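Local coordinates for protein CAIP (Helicobacter cinaedi, PDB 5LBH) that probably oxidises and stores iron as a Dps-like mini-ferritin, and acts as an antigen that promotes the differentiation of macrophages into foam cells, at residues A[24-37]-A[82-96]. Sequence-based numbering, arbitrary orientation.
Sequences NFHWNVKGMDFHPT and ESKTSFCSKEIAQAV. With FE (Fe (III) ion), chain V.
Phe-25 turns the edge of its ring to the face of Phe-87, a T-shaped pair with planes at 86° and centroids 5.0 Å apart. With CG anti to its carbonyl carbon (chi1 -63°), the Phe-25 ring reaches helix 89-116, where its CZ meets Ala-95 CB at 3.5 Å. The side chain of Ile-92 slides past that of Phe-25 in the opposite direction, and its CD1 sits 3.6 Å from Phe-25 CB and 3.8 Å from Val-29 CB.

The amide of Asn-24 stands at the rim of the Phe-87 ring, with OD1 in the ring plane, 3.4 Å from CE1. Its ND2 gives a nearly straight hydrogen bond to Lys-84 O (3.2 Å). Asn-28 ND2 donates to Asn-24 OD1 at 2.6 Å, so both ends of the Asn-24 amide are held and its rotation is fixed.

The backbones join in a short parallel bridge between Val-29 and Phe-87. Phe-87 N hydrogen-bonds to Asn-28 O, and Lys-30 N to Phe-87 O (2.7 Å). The Lys-30 chain, bent at chi2 and chi4, brings NZ to a hydrogen bond with Ser-86 OG.

Next to Phe-25, His-26 points away from 82-96 and binds an iron(III) ion with Asp-53 and Glu-57 of a neighbouring subunit, as in Dps proteins. The contact ties the end of helix 4-28 to the start of helix 89-116 in the four-helix bundle, with helix 120-144 packed against Ala-93 and Val-96.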
loop_
_atom_site.group_PDB
_atom_site.type_symbol
_atom_site.label_atom_id
_atom_site.label_comp_id
_atom_site.label_asym_id
_atom_site.label_seq_id
_atom_site.Cartn_x
_atom_site.Cartn_y
_atom_site.Cartn_z
ATOM N N ASN A 24 29.907 -12.482 10.095
ATOM C CA ASN A 24 31.147 -12.945 9.494
ATOM C C ASN A 24 30.875 -13.870 8.301
ATOM O O ASN A 24 31.462 -13.695 7.227
ATOM C CB ASN A 24 31.978 -13.608 10.595
ATOM C CG ASN A 24 33.273 -14.185 10.110
ATOM O OD1 ASN A 24 33.718 -13.921 9.004
ATOM N ND2 ASN A 24 33.922 -14.952 10.980
ATOM N N PHE A 25 29.964 -14.840 8.450
ATOM C CA PHE A 25 29.553 -15.636 7.287
ATOM C C PHE A 25 28.986 -14.750 6.180
ATOM O O PHE A 25 29.255 -14.961 4.988
ATOM C CB PHE A 25 28.503 -16.676 7.691
ATOM C CG PHE A 25 28.992 -17.688 8.682
ATOM C CD1 PHE A 25 30.340 -17.994 8.775
ATOM C CD2 PHE A 25 28.100 -18.340 9.517
ATOM C CE1 PHE A 25 30.791 -18.932 9.688
ATOM C CE2 PHE A 25 28.537 -19.285 10.427
ATOM C CZ PHE A 25 29.891 -19.583 10.516
ATOM N N HIS A 26 28.190 -13.757 6.568
ATOM C CA HIS A 26 27.545 -12.856 5.625
ATOM C C HIS A 26 28.567 -12.065 4.813
ATOM O O HIS A 26 28.376 -11.841 3.615
ATOM C CB HIS A 26 26.613 -11.942 6.416
ATOM C CG HIS A 26 25.963 -10.868 5.612
ATOM N ND1 HIS A 26 24.994 -11.121 4.661
ATOM C CD2 HIS A 26 26.109 -9.522 5.654
ATOM C CE1 HIS A 26 24.587 -9.978 4.142
ATOM N NE2 HIS A 26 25.246 -8.994 4.726
ATOM N N TRP A 27 29.658 -11.632 5.449
ATOM C CA TRP A 27 30.657 -10.790 4.796
ATOM C C TRP A 27 31.670 -11.586 3.966
ATOM O O TRP A 27 32.180 -11.073 2.963
ATOM C CB TRP A 27 31.426 -9.984 5.840
ATOM C CG TRP A 27 30.624 -9.034 6.646
ATOM C CD1 TRP A 27 29.554 -8.297 6.227
ATOM C CD2 TRP A 27 30.850 -8.679 8.019
ATOM N NE1 TRP A 27 29.088 -7.516 7.261
ATOM C CE2 TRP A 27 29.864 -7.728 8.370
ATOM C CE3 TRP A 27 31.780 -9.083 8.986
ATOM C CZ2 TRP A 27 29.774 -7.179 9.649
ATOM C CZ3 TRP A 27 31.698 -8.544 10.252
ATOM C CH2 TRP A 27 30.698 -7.596 10.579
ATOM N N ASN A 28 32.016 -12.807 4.387
ATOM C CA ASN A 28 33.214 -13.485 3.901
ATOM C C ASN A 28 32.907 -14.759 3.119
ATOM O O ASN A 28 33.803 -15.604 2.952
ATOM C CB ASN A 28 34.148 -13.805 5.069
ATOM C CG ASN A 28 34.685 -12.549 5.743
ATOM O OD1 ASN A 28 35.062 -11.593 5.077
ATOM N ND2 ASN A 28 34.753 -12.561 7.071
ATOM N N VAL A 29 31.652 -14.947 2.689
ATOM C CA VAL A 29 31.328 -16.038 1.776
ATOM C C VAL A 29 31.957 -15.783 0.407
ATOM O O VAL A 29 31.987 -14.649 -0.093
ATOM C CB VAL A 29 29.799 -16.246 1.695
ATOM C CG1 VAL A 29 29.077 -14.991 1.202
ATOM C CG2 VAL A 29 29.473 -17.408 0.785
ATOM N N LYS A 30 32.489 -16.837 -0.193
ATOM C CA LYS A 30 33.083 -16.784 -1.517
ATOM C C LYS A 30 32.390 -17.829 -2.371
ATOM O O LYS A 30 31.678 -18.690 -1.858
ATOM C CB LYS A 30 34.587 -17.059 -1.452
ATOM C CG LYS A 30 35.333 -16.065 -0.590
ATOM C CD LYS A 30 35.407 -14.688 -1.197
ATOM C CE LYS A 30 35.975 -13.709 -0.172
ATOM N NZ LYS A 30 37.083 -14.299 0.663
ATOM N N GLY A 31 32.585 -17.751 -3.682
ATOM C CA GLY A 31 32.125 -18.794 -4.575
ATOM C C GLY A 31 30.860 -18.413 -5.320
ATOM O O GLY A 31 30.207 -17.408 -5.039
ATOM N N MET A 32 30.506 -19.271 -6.287
ATOM C CA MET A 32 29.471 -18.926 -7.262
ATOM C C MET A 32 28.130 -18.666 -6.581
ATOM O O MET A 32 27.353 -17.816 -7.026
ATOM C CB MET A 32 29.346 -20.045 -8.301
ATOM C CG MET A 32 29.171 -19.573 -9.761
ATOM S SD MET A 32 30.519 -18.574 -10.482
ATOM C CE MET A 32 29.657 -17.076 -10.950
ATOM N N ASP A 33 27.868 -19.348 -5.475
ATOM C CA ASP A 33 26.609 -19.256 -4.741
ATOM C C ASP A 33 26.701 -18.155 -3.669
ATOM O O ASP A 33 26.152 -18.224 -2.568
ATOM C CB ASP A 33 26.359 -20.669 -4.195
ATOM C CG ASP A 33 25.119 -20.826 -3.320
ATOM O OD1 ASP A 33 24.829 -21.998 -3.008
ATOM O OD2 ASP A 33 24.425 -19.871 -2.946
ATOM N N PHE A 34 27.406 -17.074 -4.050
ATOM C CA PHE A 34 27.699 -15.969 -3.134
ATOM C C PHE A 34 26.440 -15.211 -2.743
ATOM O O PHE A 34 26.252 -14.873 -1.571
ATOM C CB PHE A 34 28.716 -14.988 -3.743
ATOM C CG PHE A 34 28.802 -13.675 -2.996
ATOM C CD1 PHE A 34 29.651 -13.528 -1.897
ATOM C CD2 PHE A 34 27.986 -12.604 -3.342
ATOM C CE1 PHE A 34 29.703 -12.317 -1.164
ATOM C CE2 PHE A 34 28.022 -11.396 -2.603
ATOM C CZ PHE A 34 28.884 -11.259 -1.516
ATOM N N HIS A 35 25.579 -14.894 -3.715
ATOM C CA HIS A 35 24.520 -13.949 -3.392
ATOM C C HIS A 35 23.363 -14.529 -2.576
ATOM O O HIS A 35 22.906 -13.870 -1.627
ATOM C CB HIS A 35 23.953 -13.296 -4.644
ATOM C CG HIS A 35 23.070 -12.131 -4.323
ATOM N ND1 HIS A 35 21.713 -12.101 -4.621
ATOM C CD2 HIS A 35 23.335 -10.992 -3.637
ATOM C CE1 HIS A 35 21.197 -10.969 -4.177
ATOM N NE2 HIS A 35 22.159 -10.284 -3.576
ATOM N N PRO A 36 22.823 -15.709 -2.908
ATOM C CA PRO A 36 21.838 -16.303 -1.993
ATOM C C PRO A 36 22.377 -16.465 -0.579
ATOM O O PRO A 36 21.676 -16.172 0.403
ATOM C CB PRO A 36 21.504 -17.652 -2.651
ATOM C CG PRO A 36 22.497 -17.854 -3.684
ATOM C CD PRO A 36 23.023 -16.543 -4.106
ATOM N N THR A 37 23.642 -16.858 -0.446
ATOM C CA THR A 37 24.184 -17.063 0.889
ATOM C C THR A 37 24.344 -15.738 1.626
ATOM O O THR A 37 24.046 -15.642 2.820
ATOM C CB THR A 37 25.508 -17.806 0.776
ATOM O OG1 THR A 37 25.231 -19.159 0.392
ATOM C CG2 THR A 37 26.222 -17.818 2.126
ATOM N N GLU A 82 34.278 -17.440 15.835
ATOM C CA GLU A 82 34.981 -17.896 14.644
ATOM C C GLU A 82 35.982 -16.845 14.168
ATOM O O GLU A 82 35.592 -15.729 13.795
ATOM C CB GLU A 82 33.987 -18.251 13.536
ATOM C CG GLU A 82 34.628 -18.684 12.227
ATOM C CD GLU A 82 35.584 -19.851 12.384
ATOM O OE1 GLU A 82 36.703 -19.638 12.885
ATOM O OE2 GLU A 82 35.234 -20.982 11.992
ATOM N N SER A 83 37.267 -17.213 14.154
ATOM C CA SER A 83 38.325 -16.294 13.764
ATOM C C SER A 83 38.633 -16.310 12.269
ATOM O O SER A 83 39.123 -15.307 11.748
ATOM C CB SER A 83 39.601 -16.615 14.546
ATOM O OG SER A 83 39.617 -15.947 15.803
ATOM N N LYS A 84 38.363 -17.405 11.557
ATOM C CA LYS A 84 38.606 -17.428 10.116
ATOM C C LYS A 84 37.754 -16.378 9.401
ATOM O O LYS A 84 36.744 -15.891 9.919
ATOM C CB LYS A 84 38.325 -18.815 9.534
ATOM C CG LYS A 84 38.861 -19.966 10.382
ATOM C CD LYS A 84 38.374 -21.308 9.861
ATOM C CE LYS A 84 38.451 -21.330 8.330
ATOM N NZ LYS A 84 37.351 -22.126 7.673
ATOM N N THR A 85 38.173 -16.031 8.180
ATOM C CA THR A 85 37.675 -14.848 7.484
ATOM C C THR A 85 37.339 -15.135 6.030
ATOM O O THR A 85 37.402 -14.228 5.196
ATOM C CB THR A 85 38.679 -13.677 7.556
ATOM O OG1 THR A 85 39.703 -13.841 6.559
ATOM C CG2 THR A 85 39.286 -13.492 8.935
ATOM N N SER A 86 37.037 -16.382 5.697
ATOM C CA SER A 86 36.723 -16.725 4.320
ATOM C C SER A 86 35.998 -18.063 4.344
ATOM O O SER A 86 36.440 -18.983 5.034
ATOM C CB SER A 86 38.021 -16.776 3.490
ATOM O OG SER A 86 37.775 -16.922 2.109
ATOM N N PHE A 87 34.860 -18.159 3.660
ATOM C CA PHE A 87 34.074 -19.386 3.703
ATOM C C PHE A 87 33.469 -19.690 2.344
ATOM O O PHE A 87 33.061 -18.786 1.616
ATOM C CB PHE A 87 32.947 -19.300 4.745
ATOM C CG PHE A 87 33.405 -18.807 6.088
ATOM C CD1 PHE A 87 33.388 -17.450 6.381
ATOM C CD2 PHE A 87 33.871 -19.702 7.048
ATOM C CE1 PHE A 87 33.824 -16.993 7.608
ATOM C CE2 PHE A 87 34.299 -19.258 8.274
ATOM C CZ PHE A 87 34.274 -17.903 8.563
ATOM N N CYS A 88 33.454 -20.966 1.991
ATOM C CA CYS A 88 32.571 -21.407 0.930
ATOM C C CYS A 88 31.185 -21.687 1.511
ATOM O O CYS A 88 31.001 -21.816 2.725
ATOM C CB CYS A 88 33.170 -22.618 0.206
ATOM S SG CYS A 88 33.128 -24.152 1.084
ATOM N N SER A 89 30.199 -21.742 0.625
ATOM C CA SER A 89 28.808 -21.818 1.048
ATOM C C SER A 89 28.479 -23.146 1.716
ATOM O O SER A 89 27.590 -23.196 2.571
ATOM C CB SER A 89 27.905 -21.596 -0.156
ATOM O OG SER A 89 27.135 -20.425 0.036
ATOM N N LYS A 90 29.166 -24.232 1.349
ATOM C CA LYS A 90 28.885 -25.499 2.013
ATOM C C LYS A 90 29.419 -25.509 3.442
ATOM O O LYS A 90 28.808 -26.107 4.332
ATOM C CB LYS A 90 29.464 -26.663 1.211
ATOM C CG LYS A 90 28.858 -28.008 1.564
ATOM C CD LYS A 90 29.921 -29.084 1.746
ATOM C CE LYS A 90 31.046 -28.576 2.655
ATOM N NZ LYS A 90 32.043 -29.619 3.076
ATOM N N GLU A 91 30.539 -24.847 3.697
ATOM C CA GLU A 91 31.031 -24.773 5.064
ATOM C C GLU A 91 30.068 -23.984 5.958
ATOM O O GLU A 91 29.773 -24.401 7.082
ATOM C CB GLU A 91 32.433 -24.168 5.061
ATOM C CG GLU A 91 32.844 -23.602 6.390
ATOM C CD GLU A 91 34.292 -23.124 6.434
ATOM O OE1 GLU A 91 34.879 -22.824 5.356
ATOM O OE2 GLU A 91 34.822 -23.042 7.573
ATOM N N ILE A 92 29.543 -22.859 5.463
ATOM C CA ILE A 92 28.588 -22.061 6.235
ATOM C C ILE A 92 27.320 -22.854 6.535
ATOM O O ILE A 92 26.775 -22.782 7.645
ATOM C CB ILE A 92 28.259 -20.752 5.491
ATOM C CG1 ILE A 92 29.453 -19.806 5.491
ATOM C CG2 ILE A 92 26.981 -20.111 6.038
ATOM C CD1 ILE A 92 29.236 -18.558 4.676
ATOM N N ALA A 93 26.819 -23.602 5.550
ATOM C CA ALA A 93 25.611 -24.385 5.759
ATOM C C ALA A 93 25.758 -25.358 6.916
ATOM O O ALA A 93 24.797 -25.577 7.660
ATOM C CB ALA A 93 25.248 -25.138 4.492
ATOM N N GLN A 94 26.942 -25.934 7.115
ATOM C CA GLN A 94 27.082 -26.854 8.239
ATOM C C GLN A 94 27.528 -26.169 9.520
ATOM O O GLN A 94 27.208 -26.654 10.609
ATOM C CB GLN A 94 28.033 -28.000 7.892
ATOM C CG GLN A 94 29.352 -27.569 7.371
ATOM C CD GLN A 94 29.921 -28.545 6.342
ATOM O OE1 GLN A 94 29.365 -29.627 6.106
ATOM N NE2 GLN A 94 31.039 -28.161 5.724
ATOM N N ALA A 95 28.230 -25.045 9.444
ATOM C CA ALA A 95 28.379 -24.240 10.651
ATOM C C ALA A 95 27.011 -23.895 11.229
ATOM O O ALA A 95 26.783 -24.045 12.434
ATOM C CB ALA A 95 29.173 -22.970 10.363
ATOM N N VAL A 96 26.071 -23.488 10.372
ATOM C CA VAL A 96 24.762 -23.054 10.841
ATOM C C VAL A 96 23.951 -24.248 11.336
ATOM O O VAL A 96 23.240 -24.158 12.341
ATOM C CB VAL A 96 24.029 -22.291 9.717
ATOM C CG1 VAL A 96 22.506 -22.220 9.983
ATOM C CG2 VAL A 96 24.659 -20.928 9.474
HETATM FE FE FE V . 25.298 -6.595 4.505
HETATM O O HOH W 1 24.238 -5.854 2.273
#